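Local coordinates for protein Xaa-Pro dipeptidase (Pyrococcus horikoshii, PDB 1WY2) that probably hydrolyses Xaa-Pro dipeptides to release proline, as a dimeric metallopeptidase of the M24B family with two metal ions in each subunit, at residues A[29-32]-A[38-41]; A[54-57]-A[63-66]; A[249-254]-A[313-318]; A[262-267]-A[283-288]. One frame throughout, in Å; residues are numbered along the deposited sequence.

Interaction 1. Residues A[29-32]-A[38-41]; sequences PNVY and SPLA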
loop_
_atom_site.group_PDB
_atom_site.type_symbol
_atom_site.label_atom_id
_atom_site.label_comp_id
_atom_site.label_asym_id
_atom_site.label_seq_id
_atom_site.Cartn_x
_atom_site.Cartn_y
_atom_site.Cartn_z
ATOM N N PRO A 29 9.782 -5.201 -1.957
ATOM C CA PRO A 29 9.924 -6.647 -1.754
ATOM C C PRO A 29 11.176 -7.226 -2.413
ATOM O O PRO A 29 11.816 -8.121 -1.855
ATOM C CB PRO A 29 8.624 -7.214 -2.336
ATOM C CG PRO A 29 8.214 -6.186 -3.346
ATOM C CD PRO A 29 8.521 -4.885 -2.648
ATOM N N ASN A 30 11.533 -6.713 -3.588
ATOM C CA ASN A 30 12.720 -7.200 -4.282
ATOM C C ASN A 30 14.001 -6.733 -3.606
ATOM O O ASN A 30 14.989 -7.469 -3.554
ATOM C CB ASN A 30 12.705 -6.763 -5.749
ATOM C CG ASN A 30 11.598 -7.435 -6.532
ATOM O OD1 ASN A 30 11.258 -8.584 -6.263
ATOM N ND2 ASN A 30 11.041 -6.733 -7.510
ATOM N N VAL A 31 13.996 -5.510 -3.089
ATOM C CA VAL A 31 15.179 -5.003 -2.403
ATOM C C VAL A 31 15.429 -5.870 -1.175
ATOM O O VAL A 31 16.567 -6.222 -0.869
ATOM C CB VAL A 31 14.993 -3.537 -1.969
ATOM C CG1 VAL A 31 16.165 -3.094 -1.095
ATOM C CG2 VAL A 31 14.890 -2.656 -3.197
ATOM N N TYR A 32 14.356 -6.222 -0.472
ATOM C CA TYR A 32 14.482 -7.060 0.715
ATOM C C TYR A 32 14.926 -8.466 0.330
ATOM O O TYR A 32 15.811 -9.053 0.962
ATOM C CB TYR A 32 13.146 -7.154 1.459
ATOM C CG TYR A 32 13.208 -8.115 2.625
ATOM C CD1 TYR A 32 13.911 -7.784 3.783
ATOM C CD2 TYR A 32 12.637 -9.386 2.541
ATOM C CE1 TYR A 32 14.051 -8.696 4.824
ATOM C CE2 TYR A 32 12.774 -10.309 3.582
ATOM C CZ TYR A 32 13.484 -9.955 4.717
ATOM O OH TYR A 32 13.647 -10.866 5.741
ATOM N N SER A 38 15.355 -3.204 4.362
ATOM C CA SER A 38 14.002 -2.702 4.135
ATOM C C SER A 38 13.927 -1.176 4.197
ATOM O O SER A 38 13.239 -0.613 5.051
ATOM C CB SER A 38 13.042 -3.300 5.165
ATOM O OG SER A 38 13.042 -4.712 5.101
ATOM N N PRO A 39 14.635 -0.485 3.290
ATOM C CA PRO A 39 14.601 0.980 3.299
ATOM C C PRO A 39 13.196 1.500 3.021
ATOM O O PRO A 39 12.676 1.356 1.914
ATOM C CB PRO A 39 15.596 1.353 2.204
ATOM C CG PRO A 39 15.484 0.204 1.248
ATOM C CD PRO A 39 15.461 -0.982 2.176
ATOM N N LEU A 40 12.584 2.096 4.039
ATOM C CA LEU A 40 11.238 2.665 3.933
ATOM C C LEU A 40 11.191 3.733 2.843
ATOM O O LEU A 40 10.292 3.791 2.014
ATOM C CB LEU A 40 10.851 3.300 5.271
ATOM C CG LEU A 40 10.818 2.293 6.418
ATOM C CD1 LEU A 40 12.222 1.881 6.868
ATOM C CD2 LEU A 40 10.109 2.839 7.654
ATOM N N ALA A 41 12.191 4.623 2.899
ATOM C CA ALA A 41 12.375 5.561 1.812
ATOM C C ALA A 41 12.880 4.816 0.574
ATOM O O ALA A 41 12.662 3.627 0.383
ATOM C CB ALA A 41 13.423 6.583 2.239
#

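Interaction 2. Residues A[54-57]-A[63-66]; sequences LYVP and MAKE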
loop_
_atom_site.group_PDB
_atom_site.type_symbol
_atom_site.label_atom_id
_atom_site.label_comp_id
_atom_site.label_asym_id
_atom_site.label_seq_id
_atom_site.Cartn_x
_atom_site.Cartn_y
_atom_site.Cartn_z
ATOM N N LEU A 54 23.868 -1.212 -2.554
ATOM C CA LEU A 54 22.557 -0.716 -2.149
ATOM C C LEU A 54 22.696 0.768 -1.825
ATOM O O LEU A 54 23.379 1.137 -0.873
ATOM C CB LEU A 54 22.053 -1.469 -0.914
ATOM C CG LEU A 54 20.784 -0.909 -0.262
ATOM C CD1 LEU A 54 19.618 -0.972 -1.242
ATOM C CD2 LEU A 54 20.469 -1.693 0.998
ATOM N N TYR A 55 22.060 1.612 -2.633
ATOM C CA TYR A 55 22.101 3.057 -2.416
ATOM C C TYR A 55 20.846 3.492 -1.680
ATOM O O TYR A 55 19.738 3.125 -2.069
ATOM C CB TYR A 55 22.178 3.809 -3.746
ATOM C CG TYR A 55 23.433 3.553 -4.540
ATOM C CD1 TYR A 55 23.541 2.441 -5.375
ATOM C CD2 TYR A 55 24.519 4.424 -4.456
ATOM C CE1 TYR A 55 24.705 2.204 -6.110
ATOM C CE2 TYR A 55 25.682 4.197 -5.182
ATOM C CZ TYR A 55 25.768 3.089 -6.008
ATOM O OH TYR A 55 26.912 2.881 -6.743
ATOM N N VAL A 56 21.015 4.275 -0.621
ATOM C CA VAL A 56 19.871 4.743 0.153
ATOM C C VAL A 56 20.037 6.185 0.614
ATOM O O VAL A 56 21.153 6.704 0.676
ATOM C CB VAL A 56 19.649 3.869 1.408
ATOM C CG1 VAL A 56 19.368 2.429 1.005
ATOM C CG2 VAL A 56 20.868 3.938 2.309
ATOM N N PRO A 57 18.917 6.859 0.921
ATOM C CA PRO A 57 18.962 8.248 1.386
ATOM C C PRO A 57 19.596 8.267 2.776
ATOM O O PRO A 57 19.642 7.240 3.452
ATOM C CB PRO A 57 17.487 8.647 1.426
ATOM C CG PRO A 57 16.868 7.787 0.365
ATOM C CD PRO A 57 17.533 6.454 0.617
ATOM N N MET A 63 20.274 2.153 9.280
ATOM C CA MET A 63 19.514 0.915 9.385
ATOM C C MET A 63 19.851 -0.043 8.248
ATOM O O MET A 63 19.977 -1.249 8.463
ATOM C CB MET A 63 18.012 1.213 9.382
ATOM C CG MET A 63 17.145 -0.016 9.595
ATOM S SD MET A 63 17.585 -0.900 11.107
ATOM C CE MET A 63 16.820 0.157 12.349
ATOM N N ALA A 64 20.000 0.497 7.042
ATOM C CA ALA A 64 20.326 -0.318 5.876
ATOM C C ALA A 64 21.679 -0.985 6.085
ATOM O O ALA A 64 21.848 -2.177 5.827
ATOM C CB ALA A 64 20.354 0.552 4.621
ATOM N N LYS A 65 22.640 -0.199 6.562
ATOM C CA LYS A 65 23.988 -0.684 6.823
ATOM C C LYS A 65 23.960 -1.866 7.787
ATOM O O LYS A 65 24.779 -2.779 7.693
ATOM C CB LYS A 65 24.832 0.449 7.416
ATOM C CG LYS A 65 26.224 0.045 7.870
ATOM C CD LYS A 65 26.935 1.222 8.527
ATOM C CE LYS A 65 28.287 0.815 9.089
ATOM N NZ LYS A 65 28.968 1.949 9.777
ATOM N N GLU A 66 23.002 -1.847 8.706
ATOM C CA GLU A 66 22.873 -2.899 9.704
ATOM C C GLU A 66 22.170 -4.171 9.222
ATOM O O GLU A 66 22.476 -5.266 9.699
ATOM C CB GLU A 66 22.131 -2.353 10.927
ATOM C CG GLU A 66 21.980 -3.343 12.070
ATOM C CD GLU A 66 21.153 -2.784 13.213
ATOM O OE1 GLU A 66 21.492 -1.692 13.716
ATOM O OE2 GLU A 66 20.163 -3.438 13.610
#

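Interaction 3. Residues A[249-254]-A[313-318]; sequences KKAVES and ITIEPG. With ZN (zinc ion), chain E.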
loop_
_atom_site.group_PDB
_atom_site.type_symbol
_atom_site.label_atom_id
_atom_site.label_comp_id
_atom_site.label_asym_id
_atom_site.label_seq_id
_atom_site.Cartn_x
_atom_site.Cartn_y
_atom_site.Cartn_z
ATOM N N LYS A 249 -12.271 -28.148 -3.073
ATOM C CA LYS A 249 -11.666 -29.413 -2.667
ATOM C C LYS A 249 -11.026 -30.138 -3.845
ATOM O O LYS A 249 -9.909 -30.647 -3.737
ATOM C CB LYS A 249 -12.712 -30.321 -2.016
ATOM C CG LYS A 249 -13.085 -29.924 -0.600
ATOM C CD LYS A 249 -14.126 -30.876 -0.026
ATOM C CE LYS A 249 -13.622 -32.315 -0.028
ATOM N NZ LYS A 249 -14.672 -33.273 0.424
ATOM N N LYS A 250 -11.735 -30.179 -4.969
ATOM C CA LYS A 250 -11.229 -30.850 -6.161
ATOM C C LYS A 250 -9.963 -30.166 -6.678
ATOM O O LYS A 250 -8.999 -30.835 -7.050
ATOM C CB LYS A 250 -12.299 -30.858 -7.256
ATOM C CG LYS A 250 -11.921 -31.660 -8.496
ATOM C CD LYS A 250 -11.748 -33.134 -8.165
ATOM C CE LYS A 250 -11.439 -33.948 -9.411
ATOM N NZ LYS A 250 -11.286 -35.396 -9.095
ATOM N N ALA A 251 -9.962 -28.836 -6.689
ATOM C CA ALA A 251 -8.799 -28.096 -7.163
ATOM C C ALA A 251 -7.588 -28.354 -6.272
ATOM O O ALA A 251 -6.491 -28.592 -6.768
ATOM C CB ALA A 251 -9.107 -26.603 -7.218
ATOM N N VAL A 252 -7.783 -28.309 -4.958
ATOM C CA VAL A 252 -6.675 -28.556 -4.039
ATOM C C VAL A 252 -6.116 -29.962 -4.259
ATOM O O VAL A 252 -4.902 -30.161 -4.295
ATOM C CB VAL A 252 -7.116 -28.421 -2.563
ATOM C CG1 VAL A 252 -5.979 -28.841 -1.644
ATOM C CG2 VAL A 252 -7.519 -26.975 -2.262
ATOM N N GLU A 253 -7.009 -30.936 -4.412
ATOM C CA GLU A 253 -6.601 -32.324 -4.631
ATOM C C GLU A 253 -5.894 -32.525 -5.971
ATOM O O GLU A 253 -5.122 -33.474 -6.134
ATOM C CB GLU A 253 -7.821 -33.252 -4.563
ATOM C CG GLU A 253 -8.510 -33.288 -3.207
ATOM C CD GLU A 253 -9.854 -34.001 -3.242
ATOM O OE1 GLU A 253 -10.494 -34.122 -2.173
ATOM O OE2 GLU A 253 -10.282 -34.433 -4.336
ATOM N N SER A 254 -6.159 -31.635 -6.923
ATOM C CA SER A 254 -5.563 -31.716 -8.254
ATOM C C SER A 254 -4.250 -30.948 -8.383
ATOM O O SER A 254 -3.507 -31.134 -9.349
ATOM C CB SER A 254 -6.553 -31.193 -9.299
ATOM O OG SER A 254 -7.758 -31.939 -9.281
ATOM N N ILE A 313 0.592 -21.081 -3.689
ATOM C CA ILE A 313 -0.530 -20.429 -4.356
ATOM C C ILE A 313 -1.811 -20.571 -3.562
ATOM O O ILE A 313 -1.908 -21.399 -2.658
ATOM C CB ILE A 313 -0.793 -21.050 -5.749
ATOM C CG1 ILE A 313 -1.069 -22.555 -5.607
ATOM C CG2 ILE A 313 0.395 -20.804 -6.660
ATOM C CD1 ILE A 313 -1.524 -23.240 -6.894
ATOM N N THR A 314 -2.797 -19.751 -3.897
ATOM C CA THR A 314 -4.086 -19.857 -3.237
ATOM C C THR A 314 -5.027 -20.574 -4.199
ATOM O O THR A 314 -4.815 -20.568 -5.413
ATOM C CB THR A 314 -4.701 -18.480 -2.910
ATOM O OG1 THR A 314 -4.918 -17.752 -4.126
ATOM C CG2 THR A 314 -3.788 -17.686 -1.981
ATOM N N ILE A 315 -6.047 -21.208 -3.638
ATOM C CA ILE A 315 -7.076 -21.903 -4.404
ATOM C C ILE A 315 -8.329 -21.295 -3.797
ATOM O O ILE A 315 -8.686 -21.597 -2.656
ATOM C CB ILE A 315 -7.041 -23.430 -4.152
ATOM C CG1 ILE A 315 -5.698 -24.004 -4.607
ATOM C CG2 ILE A 315 -8.180 -24.115 -4.897
ATOM C CD1 ILE A 315 -5.425 -23.844 -6.092
ATOM N N GLU A 316 -8.989 -20.416 -4.544
ATOM C CA GLU A 316 -10.153 -19.731 -3.999
ATOM C C GLU A 316 -11.328 -19.497 -4.936
ATOM O O GLU A 316 -11.625 -18.360 -5.305
ATOM C CB GLU A 316 -9.707 -18.391 -3.413
ATOM C CG GLU A 316 -8.951 -17.499 -4.398
ATOM C CD GLU A 316 -8.454 -16.213 -3.757
ATOM O OE1 GLU A 316 -9.262 -15.520 -3.106
ATOM O OE2 GLU A 316 -7.256 -15.890 -3.906
ATOM N N PRO A 317 -12.025 -20.571 -5.326
ATOM C CA PRO A 317 -13.169 -20.391 -6.215
ATOM C C PRO A 317 -14.295 -19.703 -5.445
ATOM O O PRO A 317 -14.319 -19.717 -4.210
ATOM C CB PRO A 317 -13.521 -21.822 -6.609
ATOM C CG PRO A 317 -13.203 -22.586 -5.350
ATOM C CD PRO A 317 -11.865 -21.984 -4.938
ATOM N N GLY A 318 -15.220 -19.091 -6.172
ATOM C CA GLY A 318 -16.332 -18.427 -5.522
ATOM C C GLY A 318 -17.484 -18.238 -6.485
ATOM O O GLY A 318 -17.304 -18.326 -7.700
HETATM ZN ZN ZN E . -6.313 -14.626 -2.317
#

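Interaction 4. Residues A[262-267]-A[283-288]; sequences KELDSI and HSLGHG. With ZN (zinc ion), chain E.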
loop_
_atom_site.group_PDB
_atom_site.type_symbol
_atom_site.label_atom_id
_atom_site.label_comp_id
_atom_site.label_asym_id
_atom_site.label_seq_id
_atom_site.Cartn_x
_atom_site.Cartn_y
_atom_site.Cartn_z
ATOM N N LYS A 262 -3.417 -22.776 -15.845
ATOM C CA LYS A 262 -4.663 -22.761 -16.601
ATOM C C LYS A 262 -5.437 -24.067 -16.429
ATOM O O LYS A 262 -6.653 -24.050 -16.265
ATOM C CB LYS A 262 -4.377 -22.520 -18.085
ATOM C CG LYS A 262 -5.619 -22.527 -18.959
ATOM C CD LYS A 262 -5.281 -22.269 -20.420
ATOM C CE LYS A 262 -6.540 -22.268 -21.271
ATOM N NZ LYS A 262 -6.262 -21.938 -22.698
ATOM N N GLU A 263 -4.734 -25.197 -16.467
ATOM C CA GLU A 263 -5.389 -26.492 -16.299
ATOM C C GLU A 263 -5.980 -26.611 -14.898
ATOM O O GLU A 263 -7.046 -27.196 -14.716
ATOM C CB GLU A 263 -4.397 -27.637 -16.542
ATOM C CG GLU A 263 -3.862 -27.688 -17.969
ATOM C CD GLU A 263 -2.846 -28.797 -18.186
ATOM O OE1 GLU A 263 -1.990 -29.010 -17.302
ATOM O OE2 GLU A 263 -2.895 -29.445 -19.254
ATOM N N LEU A 264 -5.291 -26.053 -13.906
ATOM C CA LEU A 264 -5.785 -26.104 -12.532
ATOM C C LEU A 264 -7.014 -25.204 -12.387
ATOM O O LEU A 264 -7.997 -25.578 -11.742
ATOM C CB LEU A 264 -4.687 -25.672 -11.552
ATOM C CG LEU A 264 -5.038 -25.706 -10.062
ATOM C CD1 LEU A 264 -5.586 -27.075 -9.684
ATOM C CD2 LEU A 264 -3.796 -25.385 -9.241
ATOM N N ASP A 265 -6.966 -24.018 -12.989
ATOM C CA ASP A 265 -8.104 -23.106 -12.929
ATOM C C ASP A 265 -9.316 -23.798 -13.555
ATOM O O ASP A 265 -10.435 -23.697 -13.044
ATOM C CB ASP A 265 -7.781 -21.798 -13.672
ATOM C CG ASP A 265 -8.982 -20.870 -13.794
ATOM O OD1 ASP A 265 -9.845 -21.115 -14.667
ATOM O OD2 ASP A 265 -9.064 -19.891 -13.019
ATOM N N SER A 266 -9.084 -24.525 -14.644
ATOM C CA SER A 266 -10.156 -25.231 -15.343
ATOM C C SER A 266 -10.841 -26.306 -14.504
ATOM O O SER A 266 -12.033 -26.561 -14.674
ATOM C CB SER A 266 -9.623 -25.857 -16.634
ATOM O OG SER A 266 -9.229 -24.856 -17.558
ATOM N N ILE A 267 -10.096 -26.941 -13.605
ATOM C CA ILE A 267 -10.682 -27.978 -12.762
ATOM C C ILE A 267 -11.833 -27.401 -11.943
ATOM O O ILE A 267 -12.931 -27.960 -11.902
ATOM C CB ILE A 267 -9.637 -28.581 -11.791
ATOM C CG1 ILE A 267 -8.567 -29.348 -12.576
ATOM C CG2 ILE A 267 -10.327 -29.499 -10.790
ATOM C CD1 ILE A 267 -9.094 -30.525 -13.359
ATOM N N HIS A 283 -13.657 -14.358 -11.265
ATOM C CA HIS A 283 -12.257 -14.049 -11.018
ATOM C C HIS A 283 -11.437 -15.317 -11.176
ATOM O O HIS A 283 -11.995 -16.400 -11.331
ATOM C CB HIS A 283 -12.053 -13.419 -9.626
ATOM C CG HIS A 283 -12.532 -14.261 -8.482
ATOM N ND1 HIS A 283 -11.897 -15.419 -8.087
ATOM C CD2 HIS A 283 -13.560 -14.082 -7.619
ATOM C CE1 HIS A 283 -12.511 -15.916 -7.027
ATOM N NE2 HIS A 283 -13.525 -15.123 -6.723
ATOM N N SER A 284 -10.118 -15.175 -11.166
ATOM C CA SER A 284 -9.225 -16.315 -11.313
ATOM C C SER A 284 -9.328 -17.238 -10.106
ATOM O O SER A 284 -9.789 -16.833 -9.041
ATOM C CB SER A 284 -7.783 -15.830 -11.466
ATOM O OG SER A 284 -7.384 -15.074 -10.338
ATOM N N LEU A 285 -8.889 -18.480 -10.272
ATOM C CA LEU A 285 -8.939 -19.445 -9.183
ATOM C C LEU A 285 -7.989 -19.084 -8.047
ATOM O O LEU A 285 -8.259 -19.388 -6.890
ATOM C CB LEU A 285 -8.594 -20.845 -9.695
ATOM C CG LEU A 285 -8.573 -21.940 -8.624
ATOM C CD1 LEU A 285 -9.959 -22.071 -7.996
ATOM C CD2 LEU A 285 -8.139 -23.261 -9.253
ATOM N N GLY A 286 -6.873 -18.439 -8.372
ATOM C CA GLY A 286 -5.931 -18.094 -7.325
ATOM C C GLY A 286 -4.727 -17.295 -7.762
ATOM O O GLY A 286 -4.622 -16.876 -8.915
ATOM N N HIS A 287 -3.804 -17.100 -6.827
ATOM C CA HIS A 287 -2.601 -16.318 -7.079
ATOM C C HIS A 287 -1.470 -16.802 -6.186
ATOM O O HIS A 287 -1.706 -17.411 -5.141
ATOM C CB HIS A 287 -2.891 -14.842 -6.774
ATOM C CG HIS A 287 -3.442 -14.608 -5.397
ATOM N ND1 HIS A 287 -2.640 -14.501 -4.279
ATOM C CD2 HIS A 287 -4.718 -14.533 -4.951
ATOM C CE1 HIS A 287 -3.400 -14.374 -3.204
ATOM N NE2 HIS A 287 -4.665 -14.393 -3.586
ATOM N N GLY A 288 -0.238 -16.533 -6.601
ATOM C CA GLY A 288 0.897 -16.921 -5.786
ATOM C C GLY A 288 0.950 -16.020 -4.568
ATOM O O GLY A 288 0.374 -14.927 -4.569
HETATM ZN ZN ZN E . -6.313 -14.626 -2.317
#

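Interaction 1. Residues A[29-32]-A[38-41]
Val-31 and Pro-39 reach toward each other tip to tip, the CG1 methyl of Val-31 lying 4.0 Å from Pro-39 CD and 4.1 Å from Pro-39 CG. The valine methyl that does the touching is the one set anti to the backbone N (chi1 172°), which carries it off the helix toward the CG and CD atoms of the pyrrolidine ring. The second meeting is one residue later on the helix and one residue earlier in the loop. Tyr-32 CG also stands anti to its own nitrogen (chi1 175°), and the hydroxyl of Ser-38 comes obliquely to the phenol ring, with OG 3.5 Å from Tyr-32 CD1. In the creatinase/prolidase N-terminal domain, helix 28-35 is thus packed against the loop that leads from it to strand 44-48. Val-31 also packs on Leu-54 and Pro-39 on Val-56, both of strand 51-57. The Tyr-32 ring stacks with His-219, which belongs to the turn between strands 208-217 and 220-229, and Ser-38 touches the same histidine.

Interaction 2. Residues A[54-57]-A[63-66]
Ala-64 is the centre of this contact, its single CB methyl meeting side chains from two positions of the facing strand. Val-56 gives the nearer approach: its CG2 is 4.1 Å and its CG1 4.2 Å from Ala-64 CB, so the methyl is met by both branches of the valine almost equally. That fork follows from a chi1 of -61°, which turns CG1 opposite the carbonyl carbon and places CG2 between the backbone N and the carbonyl carbon. Leu-54, two residues earlier and pointing to the same face of the strand, adds its CD2 methyl at 4.3 Å from Ala-64 CB. Because alanine ends at CB, the backbones can come near, with the CA atoms of Val-56 and Ala-64 7.7 Å apart. The two segments belong to a beta-alpha-beta unit in which strand 51-57 leads into helix 58-67 and then into strand 72-75, which pairs with the first strand in parallel. Backbone hydrogen bonds from Leu-54 and Val-56 to Glu-73 tie those strands together, while Ile-70 packs on Leu-54 and Val-72 on Val-56. With only methyl groups meeting and no hydrogen bond between the segments, the helix is held to the sheet by dispersion and the burial of apolar surface, a contact that depends on fit of shape and not on direction.

Interaction 3. Residues A[249-254]-A[313-318]
Ile-315 meets Ala-251 and Val-252 in a wholly apolar contact between strand 312-321 and the last turns of helix 235-254. Its CG2 branch does the touching: it stands 3.5 Å from Ala-251 CB, a close approach for two methyl groups, and 3.9 Å from Val-252 CG2. The isoleucine and valine side chains cross obliquely; with chi1 at -62°, Ile-315 CG1 lies beside the backbone N and CG2 is left opposite it, pointing out to the helix. Leu-285 packs on Ala-251, and Ile-333 of the neighbouring strand packs on Ile-315.

The polar interactions of the strand lie on its other face. Glu-316 OE2 binds the zinc ion at 2.2 Å, alongside Asp-223, His-287 and Glu-330, which are ligands of the same ion. The same oxygen accepts a hydrogen bond from Thr-314 OG1 at 3.0 Å, on the anti side and 26° out of the carboxylate plane; Thr-314 OG1 in turn receives the backbone N-H of His-287. A valine in place of Thr-314 would probably leave Glu-316 OE2 without this second-shell donor and the His-287 N-H without its acceptor, so that the carboxylate's rotation is held less firmly, by the metal bond.

The strand therefore puts an apolar face to the helix and a metal-binding face to the active site of this pita-bread fold, where the threonine helps to fix the rotation of the first-shell carboxylate.

Interaction 4. Residues A[262-267]-A[283-288]
In the pita-bread catalytic domain of the M24 peptidases, helix 261-274 is joined to the segment carrying the zinc ligand His-287 where Leu-285 meets Leu-264 and Asp-265. Leu-285 CD2 comes to 3.4 Å from Leu-264 O and 4.0 Å from Leu-264 CG, the two leucine side chains crossing at about a right angle. The Asp-265 and Leu-285 side chains run antiparallel, side by side, and the backbone N-H of Leu-285 is received by Asp-265 OD2 at 3.1 Å, nearly along the C-O axis but with a bent N-H...O angle of 141°. With CG turned opposite the backbone N (chi1 173°), the carboxylate leaves the helix toward that amide. Asp-265 OD1 is held by Gln-301 and by a salt bridge to Arg-269. A leucine at Asp-265 would probably leave the Leu-285 N-H without its acceptor, and Arg-269 and Gln-301 without the carboxylate they share. Leu-285 and Gly-286 lie across from the single residue Val-299 in a classic beta bulge where strand 286-288 begins. On that strand His-287 NE2 binds zinc at 2.1 Å, and its other ring nitrogen, ND1, gives a hydrogen bond to Gly-288 O, 3.1 Å and nearly straight at 167°. The acceptor lies in the ring plane, and together with the zinc bond this bond helps to set the imidazole's rotation; His-294 meets the same ring edge-to-face.

In the fold
The four contacts form two pairs far apart in the chain. Interactions 1 and 2 lie about 10 Å apart between centres in the N-terminal domain and touch through Val-31 on Leu-54 and Pro-39 on Val-56. Both are apolar in the main, interaction 1 only partly buried and interaction 2 fully so. Interactions 3 and 4, about 8 Å apart between centres, are both buried in the peptidase domain; interaction 4 is nested in the loop closed by interaction 3. Their two helices follow each other in sequence, and their strands supply Glu-316 and His-287 to the same zinc ion. Interaction 3 is apolar across its segments, whereas interaction 4 adds a carboxylate-to-amide hydrogen bond.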